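Local structure of EmGH1 (Erythrobacter marinus, 5Z87) at residues C151-D156 against P201-V206. The protein is a family 3 glycoside hydrolase that probably acts as a beta-glucosidase, releasing sugars from the ends of beta-linked glucosides. Numbering follows the deposited sequence.
Sequences CAFRPD and PHVVTV
Phe153 and Val203 meet because each turns a group away from its own carbonyl carbon: CG of Phe153 (chi1 -73°) and CG2 of Val203 both lie beside the backbone N. Val206 instead uses CG1, set anti to its backbone N (chi1 163°), to reach Pro155. The Phe153 ring takes the Val203 methyl obliquely, CE2 lying 3.7 Å from CG2, and the two side chains cross at roughly a right angle. One turn farther along helix 201-216, CG1 of Val206 rests against the proline ring, 3.8 Å from both CB and CG of Pro155. Positive phi at Phe153 marks the turn that ends one helix, and Arg154 follows as N-cap residue of helix 155-171. There Arg154 holds Asp156 side-on, NE to OD1 at 2.9 Å and NH2 to OD2 at 3.0 Å, while its NH1 pairs with Glu415. The contact thus joins the starts of two successive helices within the TIM-barrel-like N-terminal domain of the family 3 enzymes. Strand 724-733 of the fibronectin type III-like domain closes on the same patch: Phe728 packs edge-to-face with Phe153 and touches Pro155, and Met725 touches Val203. Two separate methyl contacts, burying 131 Å² in all, make this a small apolar junction of van der Waals packing, with nothing directional to fix how the segments are oriented; the salt bridge of Arg154 with Asp156 stays within 151-156.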
loop_
_atom_site.group_PDB
_atom_site.type_symbol
_atom_site.label_atom_id
_atom_site.label_comp_id
_atom_site.label_asym_id
_atom_site.label_seq_id
_atom_site.Cartn_x
_atom_site.Cartn_y
_atom_site.Cartn_z
ATOM N N CYS A 151 9.830 -22.286 5.465
ATOM C CA CYS A 151 8.836 -22.919 6.327
ATOM C C CYS A 151 9.462 -23.918 7.267
ATOM O O CYS A 151 8.835 -24.286 8.262
ATOM C CB CYS A 151 7.759 -23.650 5.526
ATOM S SG CYS A 151 6.877 -22.704 4.316
ATOM N N ALA A 152 10.683 -24.361 6.969
ATOM C CA ALA A 152 11.308 -25.415 7.757
ATOM C C ALA A 152 11.787 -24.910 9.109
ATOM O O ALA A 152 11.883 -25.700 10.059
ATOM C CB ALA A 152 12.474 -26.023 6.979
ATOM N N PHE A 153 12.096 -23.617 9.220
ATOM C CA PHE A 153 12.703 -23.064 10.440
ATOM C C PHE A 153 13.898 -23.910 10.888
ATOM O O PHE A 153 14.079 -24.203 12.073
ATOM C CB PHE A 153 11.659 -22.904 11.554
ATOM C CG PHE A 153 10.714 -21.752 11.310
ATOM C CD1 PHE A 153 9.699 -21.864 10.363
ATOM C CD2 PHE A 153 10.874 -20.543 11.982
ATOM C CE1 PHE A 153 8.829 -20.795 10.093
ATOM C CE2 PHE A 153 10.017 -19.461 11.731
ATOM C CZ PHE A 153 8.989 -19.589 10.777
ATOM N N ARG A 154 14.728 -24.300 9.914
ATOM C CA ARG A 154 15.937 -25.096 10.144
ATOM C C ARG A 154 17.113 -24.392 9.477
ATOM O O ARG A 154 17.579 -24.813 8.410
ATOM C CB ARG A 154 15.787 -26.517 9.591
ATOM C CG ARG A 154 14.838 -27.422 10.366
ATOM C CD ARG A 154 15.383 -27.716 11.745
ATOM N NE ARG A 154 16.667 -28.411 11.680
ATOM C CZ ARG A 154 16.806 -29.720 11.488
ATOM N NH1 ARG A 154 15.737 -30.499 11.344
ATOM N NH2 ARG A 154 18.019 -30.250 11.446
ATOM N N PRO A 155 17.601 -23.296 10.058
ATOM C CA PRO A 155 18.726 -22.600 9.414
ATOM C C PRO A 155 19.982 -23.453 9.337
ATOM O O PRO A 155 20.788 -23.263 8.416
ATOM C CB PRO A 155 18.918 -21.345 10.279
ATOM C CG PRO A 155 18.121 -21.580 11.532
ATOM C CD PRO A 155 17.037 -22.534 11.187
ATOM N N ASP A 156 20.156 -24.410 10.254
ATOM C CA ASP A 156 21.277 -25.341 10.155
ATOM C C ASP A 156 21.212 -26.136 8.858
ATOM O O ASP A 156 22.240 -26.361 8.206
ATOM C CB ASP A 156 21.301 -26.282 11.366
ATOM C CG ASP A 156 20.011 -27.112 11.507
ATOM O OD1 ASP A 156 18.925 -26.669 11.068
ATOM O OD2 ASP A 156 20.085 -28.221 12.065
ATOM N N PRO A 201 11.351 -9.855 9.617
ATOM C CA PRO A 201 12.769 -9.448 9.569
ATOM C C PRO A 201 13.700 -10.418 10.271
ATOM O O PRO A 201 14.797 -10.691 9.757
ATOM C CB PRO A 201 12.756 -8.070 10.239
ATOM C CG PRO A 201 11.352 -7.548 9.989
ATOM C CD PRO A 201 10.491 -8.783 10.158
ATOM N N HIS A 202 13.294 -10.976 11.414
ATOM C CA HIS A 202 14.193 -11.895 12.113
ATOM C C HIS A 202 14.435 -13.166 11.304
ATOM O O HIS A 202 15.579 -13.620 11.183
ATOM C CB HIS A 202 13.644 -12.242 13.496
ATOM C CG HIS A 202 14.461 -13.263 14.223
ATOM N ND1 HIS A 202 15.617 -12.943 14.905
ATOM C CD2 HIS A 202 14.306 -14.604 14.354
ATOM C CE1 HIS A 202 16.130 -14.038 15.439
ATOM N NE2 HIS A 202 15.353 -15.060 15.122
ATOM N N VAL A 203 13.373 -13.746 10.738
ATOM C CA VAL A 203 13.512 -14.960 9.939
ATOM C C VAL A 203 14.389 -14.702 8.718
ATOM O O VAL A 203 15.296 -15.488 8.407
ATOM C CB VAL A 203 12.126 -15.505 9.534
ATOM C CG1 VAL A 203 12.245 -16.433 8.327
ATOM C CG2 VAL A 203 11.453 -16.216 10.721
ATOM N N VAL A 204 14.131 -13.605 8.001
ATOM C CA VAL A 204 14.912 -13.324 6.800
ATOM C C VAL A 204 16.364 -13.030 7.165
ATOM O O VAL A 204 17.285 -13.401 6.428
ATOM C CB VAL A 204 14.269 -12.168 6.006
ATOM C CG1 VAL A 204 15.130 -11.774 4.830
ATOM C CG2 VAL A 204 12.900 -12.566 5.513
ATOM N N THR A 205 16.591 -12.413 8.325
ATOM C CA THR A 205 17.945 -12.133 8.793
ATOM C C THR A 205 18.674 -13.419 9.156
ATOM O O THR A 205 19.834 -13.625 8.773
ATOM C CB THR A 205 17.882 -11.183 9.992
ATOM O OG1 THR A 205 17.423 -9.905 9.539
ATOM C CG2 THR A 205 19.245 -11.030 10.665
ATOM N N VAL A 206 17.997 -14.304 9.887
ATOM C CA VAL A 206 18.596 -15.580 10.255
ATOM C C VAL A 206 18.873 -16.405 9.009
ATOM O O VAL A 206 19.943 -17.010 8.869
ATOM C CB VAL A 206 17.677 -16.322 11.241
ATOM C CG1 VAL A 206 18.063 -17.785 11.320
ATOM C CG2 VAL A 206 17.730 -15.652 12.613
#